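Local coordinates for porin protein associated with imipenem resistance (Acinetobacter baumannii, PDB 4FUV), which forms an eight-stranded outer-membrane beta-barrel that is probably involved in uptake of ornithine and imipenem, at residues N39-L44 and W84-N89; M70-V75 and L104-D109; M140-D145 and G174-K179. All blocks are in the same frame, centred on the assembly; numbering follows the deposited sequence.

Contact 1: residues N39-L44 and W84-N89; sequences NPYVGL and WGASTN. With C8E ((hydroxyethyloxy)tri(ethyloxy)octane), chain E; C8E ((hydroxyethyloxy)tri(ethyloxy)octane), chain H.
Pro40 O is held from two sources. Water 1 donates to it at 2.6 Å, and Gly85 CA makes a C-H...O contact 3.2 Å away. The same water also donates to Gly85 O, so it ties the two segments together where no direct hydrogen bond joins them. A turn leading into strand 42-56 here meets the loop after strand 64-81, at one end of the beta-barrel. Asn39 opens the first segment with an Asx turn. Its OD1 accepts from Tyr41 N at 2.7 Å, in the carbonyl plane, and weakly from Val42 N. The second is a type I beta turn from Trp84 to Ser87, closed by Ser87 N to Trp84 O. An ST turn follows, in which Ser87 OG accepts from Asn89 N. Asn89 then caps helix 90-94. Pro40 CB packs on Ala86 CB at 4.2 Å. Tyr41 has CG anti to its carbonyl carbon (chi1 -58°), which brings the ring obliquely to Gly85 and Ala86, its CE1 3.8 Å from Gly85 N. Trp84 turns from the first segment to detergent. Its NE1 donates almost straight (171°) to O12 of C8E chain E. At the far end of the tyrosine, Tyr41 OH rests 3.4 Å from Ala86 CB.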
loop_
_atom_site.group_PDB
_atom_site.type_symbol
_atom_site.label_atom_id
_atom_site.label_comp_id
_atom_site.label_asym_id
_atom_site.label_seq_id
_atom_site.Cartn_x
_atom_site.Cartn_y
_atom_site.Cartn_z
ATOM N N ASN A 39 -27.887 -6.912 -34.822
ATOM C CA ASN A 39 -28.062 -5.527 -35.239
ATOM C C ASN A 39 -27.028 -4.705 -34.448
ATOM O O ASN A 39 -26.297 -5.285 -33.644
ATOM C CB ASN A 39 -29.529 -5.081 -35.021
ATOM C CG ASN A 39 -29.961 -5.129 -33.559
ATOM O OD1 ASN A 39 -29.262 -4.648 -32.658
ATOM N ND2 ASN A 39 -31.135 -5.697 -33.325
ATOM N N PRO A 40 -26.945 -3.375 -34.656
ATOM C CA PRO A 40 -25.875 -2.675 -33.920
ATOM C C PRO A 40 -25.970 -2.773 -32.389
ATOM O O PRO A 40 -24.969 -2.568 -31.706
ATOM C CB PRO A 40 -26.055 -1.216 -34.346
ATOM C CG PRO A 40 -26.680 -1.299 -35.717
ATOM C CD PRO A 40 -27.581 -2.504 -35.669
ATOM N N TYR A 41 -27.148 -3.102 -31.870
ATOM C CA TYR A 41 -27.387 -3.096 -30.433
ATOM C C TYR A 41 -27.256 -4.484 -29.779
ATOM O O TYR A 41 -26.992 -4.589 -28.585
ATOM C CB TYR A 41 -28.770 -2.508 -30.155
ATOM C CG TYR A 41 -28.935 -1.108 -30.701
ATOM C CD1 TYR A 41 -28.395 -0.018 -30.028
ATOM C CD2 TYR A 41 -29.590 -0.877 -31.914
ATOM C CE1 TYR A 41 -28.529 1.279 -30.517
ATOM C CE2 TYR A 41 -29.731 0.434 -32.418
ATOM C CZ TYR A 41 -29.193 1.496 -31.711
ATOM O OH TYR A 41 -29.304 2.789 -32.181
ATOM N N VAL A 42 -27.451 -5.546 -30.560
ATOM C CA VAL A 42 -27.561 -6.882 -29.990
ATOM C C VAL A 42 -26.657 -7.868 -30.700
ATOM O O VAL A 42 -26.743 -8.077 -31.917
ATOM C CB VAL A 42 -29.011 -7.408 -29.990
ATOM C CG1 VAL A 42 -29.069 -8.835 -29.417
ATOM C CG2 VAL A 42 -29.893 -6.495 -29.156
ATOM N N GLY A 43 -25.774 -8.476 -29.919
ATOM C CA GLY A 43 -24.831 -9.421 -30.459
ATOM C C GLY A 43 -24.715 -10.629 -29.569
ATOM O O GLY A 43 -25.322 -10.693 -28.491
ATOM N N LEU A 44 -23.910 -11.579 -30.022
ATOM C CA LEU A 44 -23.796 -12.877 -29.370
ATOM C C LEU A 44 -22.346 -13.321 -29.404
ATOM O O LEU A 44 -21.673 -13.148 -30.422
ATOM C CB LEU A 44 -24.657 -13.880 -30.122
ATOM C CG LEU A 44 -25.208 -15.088 -29.389
ATOM C CD1 LEU A 44 -26.005 -14.639 -28.162
ATOM C CD2 LEU A 44 -26.079 -15.859 -30.366
ATOM N N TRP A 84 -25.232 2.123 -27.022
ATOM C CA TRP A 84 -24.835 3.097 -28.023
ATOM C C TRP A 84 -24.268 2.416 -29.277
ATOM O O TRP A 84 -23.356 2.927 -29.938
ATOM C CB TRP A 84 -23.837 4.077 -27.410
ATOM C CG TRP A 84 -24.361 4.688 -26.135
ATOM C CD1 TRP A 84 -25.176 5.788 -26.015
ATOM C CD2 TRP A 84 -24.150 4.225 -24.802
ATOM N NE1 TRP A 84 -25.449 6.045 -24.697
ATOM C CE2 TRP A 84 -24.822 5.085 -23.933
ATOM C CE3 TRP A 84 -23.419 3.150 -24.273
ATOM C CZ2 TRP A 84 -24.815 4.917 -22.556
ATOM C CZ3 TRP A 84 -23.410 2.987 -22.909
ATOM C CH2 TRP A 84 -24.100 3.863 -22.064
ATOM N N GLY A 85 -24.863 1.279 -29.615
ATOM C CA GLY A 85 -24.354 0.414 -30.657
ATOM C C GLY A 85 -24.241 1.009 -32.043
ATOM O O GLY A 85 -23.401 0.554 -32.829
ATOM N N ALA A 86 -25.074 2.006 -32.352
ATOM C CA ALA A 86 -25.091 2.592 -33.697
ATOM C C ALA A 86 -24.196 3.820 -33.784
ATOM O O ALA A 86 -24.101 4.453 -34.841
ATOM C CB ALA A 86 -26.530 2.943 -34.136
ATOM N N SER A 87 -23.548 4.158 -32.674
ATOM C CA SER A 87 -22.641 5.299 -32.645
ATOM C C SER A 87 -21.362 5.056 -33.446
ATOM O O SER A 87 -20.865 3.939 -33.506
ATOM C CB SER A 87 -22.283 5.660 -31.203
ATOM O OG SER A 87 -21.276 6.650 -31.166
ATOM N N THR A 88 -20.841 6.105 -34.077
ATOM C CA THR A 88 -19.553 6.005 -34.749
ATOM C C THR A 88 -18.460 6.346 -33.749
ATOM O O THR A 88 -17.284 6.211 -34.033
ATOM C CB THR A 88 -19.433 6.968 -35.957
ATOM O OG1 THR A 88 -19.530 8.320 -35.505
ATOM C CG2 THR A 88 -20.511 6.698 -36.976
ATOM N N ASN A 89 -18.847 6.812 -32.573
ATOM C CA ASN A 89 -17.849 7.102 -31.557
ATOM C C ASN A 89 -17.343 5.762 -31.024
ATOM O O ASN A 89 -18.138 4.896 -30.662
ATOM C CB ASN A 89 -18.436 7.968 -30.447
ATOM C CG ASN A 89 -17.397 8.378 -29.426
ATOM O OD1 ASN A 89 -17.064 7.614 -28.521
ATOM N ND2 ASN A 89 -16.867 9.585 -29.572
HETATM C C5 C8E E . -27.849 1.498 -19.649
HETATM C C6 C8E E . -28.281 2.948 -19.858
HETATM C C7 C8E E . -28.507 3.261 -21.330
HETATM C C8 C8E E . -28.227 4.730 -21.626
HETATM O O9 C8E E . -29.166 5.209 -22.563
HETATM C C10 C8E E . -28.641 6.167 -23.463
HETATM C C11 C8E E . -28.056 7.369 -22.734
HETATM O O12 C8E E . -27.396 8.129 -23.717
HETATM C C13 C8E E . -26.363 8.961 -23.242
HETATM C C14 C8E E . -25.636 9.479 -24.475
HETATM O O15 C8E E . -24.254 9.198 -24.426
HETATM C C16 C8E E . -23.595 9.675 -25.583
HETATM C C17 C8E E . -23.397 8.546 -26.592
HETATM O O18 C8E E . -23.307 9.017 -27.929
HETATM C C19 C8E E . -24.462 8.722 -28.695
HETATM C C20 C8E E . -24.581 7.218 -28.868
HETATM O O21 C8E E . -25.373 6.885 -29.974
HETATM C C1 C8E H . -22.150 7.476 -21.061
HETATM C C2 C8E H . -21.623 6.735 -22.293
HETATM C C3 C8E H . -21.063 7.715 -23.320
HETATM C C4 C8E H . -19.720 7.249 -23.874
HETATM C C5 C8E H . -19.352 8.059 -25.121
HETATM C C6 C8E H . -17.922 8.593 -25.014
HETATM O O HOH W 1 -22.646 -2.006 -32.724
#

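Contact 2: residues M70-V75 and L104-D109; sequences MDNNNV and LDNDYD. With C8E ((hydroxyethyloxy)tri(ethyloxy)octane), chain C.
Leu104 begins the contact by laying CD2 against Asn74 OD1, 3.4 Å away. The segments are neighbouring antiparallel strands of the barrel wall. Asp105 N next donates to Asn74 OD1 at 2.9 Å, nearly along the C=O axis, so a side-chain amide takes a bond from the strand backbone. Asp105 O accepts a weak bond from Asn73 N, whose own side-chain OD1 is bonded to Tyr48 OH.

Asn106 uses both ends of its amide. Its CG is anti to the carbonyl carbon (chi1 -59°), which carries the amide to Asn72 and Asn74. Its OD1 takes Asn72 ND2 at 2.8 Å, on a lone pair and in the carbonyl plane. It also takes Asn74 ND2 at 2.8 Å, with that donor tilted 16° from the plane. Asn106 ND2 returns a weak bond to Asn74 OD1. The amide planes of Asn74 and Asn106 lie 29° apart, and their side chains meet at about a right angle.

Asp107 forms the hydrogen-bonded pair with Asp71. Each N reaches the other residue's O, at 2.9 Å for Asp71 N and 2.8 Å for Asp107 N. Tyr108 lies alongside Met70 on the face that also carries Asn72 and Asn106. Tyr108 CE2 is 3.3 Å from Met70 SD, an oblique Met-aromatic contact, and Asn72 ND2 bonds weakly to that sulfur. Asn106 and Tyr108 also touch Leu214 of strand 213-224, so this face probably looks into the barrel. Bonding among the three asparagines gives these amides partners within the wall and should fix how they are rotated.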
loop_
_atom_site.group_PDB
_atom_site.type_symbol
_atom_site.label_atom_id
_atom_site.label_comp_id
_atom_site.label_asym_id
_atom_site.label_seq_id
_atom_site.Cartn_x
_atom_site.Cartn_y
_atom_site.Cartn_z
ATOM N N MET A 70 -4.231 -23.569 -11.334
ATOM C CA MET A 70 -5.587 -23.318 -11.787
ATOM C C MET A 70 -5.854 -24.086 -13.072
ATOM O O MET A 70 -5.062 -24.047 -14.006
ATOM C CB MET A 70 -5.823 -21.823 -11.988
ATOM C CG MET A 70 -7.203 -21.478 -12.541
ATOM S SD MET A 70 -7.507 -19.706 -12.722
ATOM C CE MET A 70 -6.648 -19.333 -14.258
ATOM N N ASP A 71 -6.983 -24.782 -13.117
ATOM C CA ASP A 71 -7.369 -25.536 -14.299
ATOM C C ASP A 71 -8.781 -25.114 -14.692
ATOM O O ASP A 71 -9.689 -25.130 -13.864
ATOM C CB ASP A 71 -7.300 -27.038 -14.005
ATOM C CG ASP A 71 -7.559 -27.891 -15.228
ATOM O OD1 ASP A 71 -7.476 -27.369 -16.361
ATOM O OD2 ASP A 71 -7.842 -29.094 -15.053
ATOM N N ASN A 72 -8.957 -24.721 -15.950
ATOM C CA ASN A 72 -10.243 -24.219 -16.425
ATOM C C ASN A 72 -10.758 -25.002 -17.637
ATOM O O ASN A 72 -9.979 -25.520 -18.442
ATOM C CB ASN A 72 -10.162 -22.719 -16.755
ATOM C CG ASN A 72 -9.363 -21.925 -15.722
ATOM O OD1 ASN A 72 -8.135 -21.831 -15.806
ATOM N ND2 ASN A 72 -10.059 -21.342 -14.753
ATOM N N ASN A 73 -12.078 -25.081 -17.753
ATOM C CA ASN A 73 -12.719 -25.793 -18.849
ATOM C C ASN A 73 -14.142 -25.285 -18.968
ATOM O O ASN A 73 -15.092 -25.947 -18.560
ATOM C CB ASN A 73 -12.702 -27.306 -18.602
ATOM C CG ASN A 73 -13.083 -28.105 -19.841
ATOM O OD1 ASN A 73 -12.710 -27.758 -20.967
ATOM N ND2 ASN A 73 -13.835 -29.175 -19.640
ATOM N N ASN A 74 -14.273 -24.091 -19.528
ATOM C CA ASN A 74 -15.539 -23.388 -19.556
ATOM C C ASN A 74 -16.014 -23.122 -20.982
ATOM O O ASN A 74 -15.213 -22.751 -21.845
ATOM C CB ASN A 74 -15.362 -22.065 -18.832
ATOM C CG ASN A 74 -14.759 -22.244 -17.455
ATOM O OD1 ASN A 74 -15.298 -22.970 -16.622
ATOM N ND2 ASN A 74 -13.628 -21.598 -17.217
ATOM N N VAL A 75 -17.309 -23.328 -21.219
ATOM C CA VAL A 75 -17.947 -22.943 -22.479
ATOM C C VAL A 75 -19.040 -21.930 -22.165
ATOM O O VAL A 75 -19.876 -22.177 -21.297
ATOM C CB VAL A 75 -18.628 -24.142 -23.182
ATOM C CG1 VAL A 75 -19.315 -23.687 -24.471
ATOM C CG2 VAL A 75 -17.637 -25.243 -23.461
ATOM N N LEU A 104 -19.354 -24.524 -16.549
ATOM C CA LEU A 104 -18.165 -24.149 -15.802
ATOM C C LEU A 104 -17.469 -25.366 -15.204
ATOM O O LEU A 104 -18.122 -26.281 -14.726
ATOM C CB LEU A 104 -18.551 -23.200 -14.659
ATOM C CG LEU A 104 -19.122 -21.868 -15.142
ATOM C CD1 LEU A 104 -19.652 -21.113 -13.947
ATOM C CD2 LEU A 104 -18.021 -21.086 -15.841
ATOM N N ASP A 105 -16.142 -25.357 -15.218
ATOM C CA ASP A 105 -15.343 -26.376 -14.531
ATOM C C ASP A 105 -14.008 -25.724 -14.226
ATOM O O ASP A 105 -13.151 -25.603 -15.103
ATOM C CB ASP A 105 -15.169 -27.638 -15.400
ATOM C CG ASP A 105 -14.379 -28.744 -14.705
ATOM O OD1 ASP A 105 -13.825 -28.535 -13.608
ATOM O OD2 ASP A 105 -14.293 -29.844 -15.277
ATOM N N ASN A 106 -13.846 -25.286 -12.982
ATOM C CA ASN A 106 -12.659 -24.544 -12.578
ATOM C C ASN A 106 -12.090 -25.081 -11.266
ATOM O O ASN A 106 -12.784 -25.120 -10.256
ATOM C CB ASN A 106 -12.991 -23.054 -12.432
ATOM C CG ASN A 106 -13.520 -22.439 -13.730
ATOM O OD1 ASN A 106 -12.745 -21.982 -14.575
ATOM N ND2 ASN A 106 -14.843 -22.423 -13.886
ATOM N N ASP A 107 -10.833 -25.506 -11.289
ATOM C CA ASP A 107 -10.171 -25.945 -10.073
ATOM C C ASP A 107 -9.076 -24.974 -9.679
ATOM O O ASP A 107 -8.225 -24.613 -10.493
ATOM C CB ASP A 107 -9.575 -27.339 -10.258
ATOM C CG ASP A 107 -10.612 -28.363 -10.661
ATOM O OD1 ASP A 107 -11.778 -28.236 -10.234
ATOM O OD2 ASP A 107 -10.261 -29.297 -11.409
ATOM N N TYR A 108 -9.114 -24.553 -8.424
ATOM C CA TYR A 108 -8.051 -23.754 -7.837
ATOM C C TYR A 108 -7.345 -24.567 -6.740
ATOM O O TYR A 108 -7.988 -25.252 -5.944
ATOM C CB TYR A 108 -8.629 -22.452 -7.286
ATOM C CG TYR A 108 -9.402 -21.661 -8.323
ATOM C CD1 TYR A 108 -10.752 -21.908 -8.567
ATOM C CD2 TYR A 108 -8.777 -20.680 -9.077
ATOM C CE1 TYR A 108 -11.460 -21.173 -9.537
ATOM C CE2 TYR A 108 -9.467 -19.959 -10.037
ATOM C CZ TYR A 108 -10.807 -20.207 -10.267
ATOM O OH TYR A 108 -11.476 -19.473 -11.236
ATOM N N ASP A 109 -6.018 -24.515 -6.728
ATOM C CA ASP A 109 -5.225 -25.161 -5.690
ATOM C C ASP A 109 -4.168 -24.175 -5.203
ATOM O O ASP A 109 -3.111 -24.035 -5.820
ATOM C CB ASP A 109 -4.568 -26.436 -6.225
ATOM C CG ASP A 109 -3.715 -27.143 -5.177
ATOM O OD1 ASP A 109 -2.521 -26.795 -5.039
ATOM O OD2 ASP A 109 -4.233 -28.048 -4.488
HETATM C C1 C8E C . -16.321 -22.002 -29.936
HETATM C C2 C8E C . -16.755 -22.798 -28.706
HETATM C C3 C8E C . -16.332 -24.259 -28.814
HETATM C C4 C8E C . -16.917 -25.126 -27.701
HETATM C C5 C8E C . -15.822 -25.852 -26.930
HETATM C C6 C8E C . -16.216 -27.258 -26.480
HETATM C C7 C8E C . -15.566 -27.591 -25.136
HETATM C C8 C8E C . -15.989 -28.962 -24.623
HETATM O O9 C8E C . -15.724 -29.071 -23.240
HETATM C C10 C8E C . -16.878 -28.894 -22.448
#

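Contact 3: residues M140-D145 and G174-K179; sequences MSYKND and GNPTVK. With C8E ((hydroxyethyloxy)tri(ethyloxy)octane), chain D.
Pro176 covers one face of the Tyr142 ring. Its CB sits over the centre, 3.5 Å from the centroid and 10° off the ring normal, a CH-pi contact. The proline ring and the tyrosine side chain run side by side in the same direction. Detergent approaches the ring obliquely, and C14 of C8E chain D comes within 3.2 Å of Tyr142 OH. Tyr108 of strand 95-114 packs on the same tyrosine.

Met140 flanks the proline. Its CG is anti to the backbone N (chi1 -173°), which lays the chain beside Pro176, with Met140 CG 3.6 Å from Pro176 CG. Ile205 of helix 194-207 touches Met140, Pro176 and Val178, so the helix packs against this patch.

The end of strand 134-144 runs antiparallel beside the start of strand 177-187. They pair in an extension of the sheet beyond the closed barrel, continuing from strand 95-114. The chain turns a corner at Asp145, and strand 147-154 then takes over beside strand 95-114. Met140 and Val178 make a non-hydrogen-bonded pair, and Ser141 and Thr177 make the hydrogen-bonded pair next to it. Ser141 N donates to Thr177 O at 2.9 Å, and Thr177 N donates to Ser141 O at 3.0 Å. Pro176 CB lies 3.3 Å from Ser141 O.

Further along, Asn144 ND2 bonds to Thr173 O just before the second segment. On the other side of the strands, Ser141 OG stands between its backbone N and carbonyl carbon, and meets Thr177 CB at 3.3 Å.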
loop_
_atom_site.group_PDB
_atom_site.type_symbol
_atom_site.label_atom_id
_atom_site.label_comp_id
_atom_site.label_asym_id
_atom_site.label_seq_id
_atom_site.Cartn_x
_atom_site.Cartn_y
_atom_site.Cartn_z
ATOM N N MET A 140 -10.314 -25.814 -4.263
ATOM C CA MET A 140 -11.606 -25.187 -4.425
ATOM C C MET A 140 -12.056 -25.362 -5.870
ATOM O O MET A 140 -11.345 -24.967 -6.797
ATOM C CB MET A 140 -11.470 -23.714 -4.091
ATOM C CG MET A 140 -12.762 -22.959 -4.054
ATOM S SD MET A 140 -12.448 -21.216 -3.811
ATOM C CE MET A 140 -11.412 -21.258 -2.357
ATOM N N SER A 141 -13.217 -25.978 -6.069
ATOM C CA SER A 141 -13.670 -26.262 -7.422
ATOM C C SER A 141 -15.058 -25.714 -7.706
ATOM O O SER A 141 -15.994 -25.914 -6.931
ATOM C CB SER A 141 -13.645 -27.767 -7.697
ATOM O OG SER A 141 -14.423 -28.450 -6.733
ATOM N N TYR A 142 -15.180 -25.024 -8.830
ATOM C CA TYR A 142 -16.468 -24.574 -9.326
ATOM C C TYR A 142 -16.864 -25.463 -10.490
ATOM O O TYR A 142 -16.194 -25.480 -11.524
ATOM C CB TYR A 142 -16.370 -23.125 -9.800
ATOM C CG TYR A 142 -16.154 -22.133 -8.678
ATOM C CD1 TYR A 142 -14.884 -21.893 -8.175
ATOM C CD2 TYR A 142 -17.218 -21.442 -8.127
ATOM C CE1 TYR A 142 -14.678 -20.995 -7.153
ATOM C CE2 TYR A 142 -17.025 -20.533 -7.109
ATOM C CZ TYR A 142 -15.749 -20.320 -6.622
ATOM O OH TYR A 142 -15.541 -19.431 -5.600
ATOM N N LYS A 143 -17.954 -26.201 -10.327
ATOM C CA LYS A 143 -18.445 -27.046 -11.399
ATOM C C LYS A 143 -19.951 -26.874 -11.545
ATOM O O LYS A 143 -20.693 -27.109 -10.600
ATOM C CB LYS A 143 -18.089 -28.509 -11.123
ATOM C CG LYS A 143 -18.746 -29.485 -12.074
ATOM N N ASN A 144 -20.397 -26.475 -12.736
ATOM C CA ASN A 144 -21.807 -26.191 -12.987
ATOM C C ASN A 144 -22.154 -26.587 -14.409
ATOM O O ASN A 144 -21.459 -26.188 -15.348
ATOM C CB ASN A 144 -22.093 -24.690 -12.852
ATOM C CG ASN A 144 -21.960 -24.172 -11.433
ATOM O OD1 ASN A 144 -20.908 -23.678 -11.044
ATOM N ND2 ASN A 144 -23.047 -24.228 -10.674
ATOM N N ASP A 145 -23.226 -27.353 -14.589
ATOM C CA ASP A 145 -23.632 -27.732 -15.934
ATOM C C ASP A 145 -24.035 -26.466 -16.683
ATOM O O ASP A 145 -23.704 -26.285 -17.864
ATOM C CB ASP A 145 -24.782 -28.743 -15.909
ATOM C CG ASP A 145 -24.310 -30.156 -15.595
ATOM O OD1 ASP A 145 -23.102 -30.428 -15.745
ATOM O OD2 ASP A 145 -25.149 -30.997 -15.209
ATOM N N GLY A 174 -23.253 -20.696 -6.994
ATOM C CA GLY A 174 -23.405 -21.277 -5.672
ATOM C C GLY A 174 -22.009 -21.481 -5.104
ATOM O O GLY A 174 -21.014 -21.347 -5.836
ATOM N N ASN A 175 -21.908 -21.796 -3.812
ATOM C CA ASN A 175 -20.601 -22.039 -3.214
ATOM C C ASN A 175 -19.859 -23.188 -3.881
ATOM O O ASN A 175 -20.460 -24.202 -4.216
ATOM C CB ASN A 175 -20.731 -22.344 -1.725
ATOM C CG ASN A 175 -21.323 -21.193 -0.953
ATOM O OD1 ASN A 175 -22.534 -21.076 -0.841
ATOM N ND2 ASN A 175 -20.471 -20.336 -0.422
ATOM N N PRO A 176 -18.539 -23.041 -4.034
ATOM C CA PRO A 176 -17.712 -24.093 -4.625
ATOM C C PRO A 176 -17.508 -25.237 -3.647
ATOM O O PRO A 176 -17.844 -25.116 -2.461
ATOM C CB PRO A 176 -16.382 -23.380 -4.867
ATOM C CG PRO A 176 -16.306 -22.381 -3.743
ATOM C CD PRO A 176 -17.730 -21.912 -3.537
ATOM N N THR A 177 -16.988 -26.351 -4.149
ATOM C CA THR A 177 -16.509 -27.420 -3.286
ATOM C C THR A 177 -15.177 -26.948 -2.731
ATOM O O THR A 177 -14.400 -26.327 -3.448
ATOM C CB THR A 177 -16.315 -28.726 -4.085
ATOM O OG1 THR A 177 -17.598 -29.251 -4.440
ATOM C CG2 THR A 177 -15.572 -29.761 -3.266
ATOM N N VAL A 178 -14.893 -27.238 -1.470
ATOM C CA VAL A 178 -13.704 -26.684 -0.850
ATOM C C VAL A 178 -13.068 -27.670 0.133
ATOM O O VAL A 178 -13.758 -28.391 0.846
ATOM C CB VAL A 178 -14.015 -25.317 -0.174
ATOM C CG1 VAL A 178 -15.141 -25.461 0.828
ATOM C CG2 VAL A 178 -12.781 -24.716 0.482
ATOM N N LYS A 179 -11.742 -27.705 0.129
ATOM C CA LYS A 179 -10.955 -28.546 1.022
ATOM C C LYS A 179 -9.747 -27.715 1.417
ATOM O O LYS A 179 -8.958 -27.287 0.566
ATOM C CB LYS A 179 -10.515 -29.830 0.320
ATOM C CG LYS A 179 -9.951 -30.897 1.252
HETATM C C1 C8E D . -8.912 -5.766 -16.805
HETATM C C2 C8E D . -10.256 -6.379 -16.428
HETATM C C3 C8E D . -10.187 -6.971 -15.026
HETATM C C5 C8E D . -11.857 -9.645 -11.766
HETATM C C6 C8E D . -12.373 -10.407 -10.550
HETATM C C7 C8E D . -11.246 -11.086 -9.773
HETATM C C8 C8E D . -10.976 -12.519 -10.227
HETATM O O9 C8E D . -10.894 -13.405 -9.125
HETATM C C10 C8E D . -11.042 -14.755 -9.523
HETATM C C11 C8E D . -10.624 -15.720 -8.413
HETATM O O12 C8E D . -11.762 -16.148 -7.698
HETATM C C13 C8E D . -11.642 -17.430 -7.117
HETATM C C14 C8E D . -12.975 -17.743 -6.452
HETATM O O15 C8E D . -13.616 -16.501 -6.239
HETATM C C16 C8E D . -14.051 -16.279 -4.915
HETATM C C17 C8E D . -15.110 -15.183 -4.915
HETATM O O18 C8E D . -14.665 -14.115 -4.112
#

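Contacts 2 and 3 are neighbours in one sheet, with centres 10 Å apart; contact 3 lies in the part that extends past the barrel. Strand 95-114 pairs with strand 64-81 in contact 2 and with strand 134-144 of contact 3. Probable backbone bonds join them: Asn106 N to Tyr142 O at 2.8 Å and Tyr108 N to Met140 O at 2.8 Å. Contact 1 lies apart, at one end of the barrel, with its centre 32 Å from that of contact 2 and 36 Å from that of contact 3. It is connected through the chain, since strands 42-56 and 64-81 run on from its first segment to contact 2. Detergent C8E molecules lie at all three contacts.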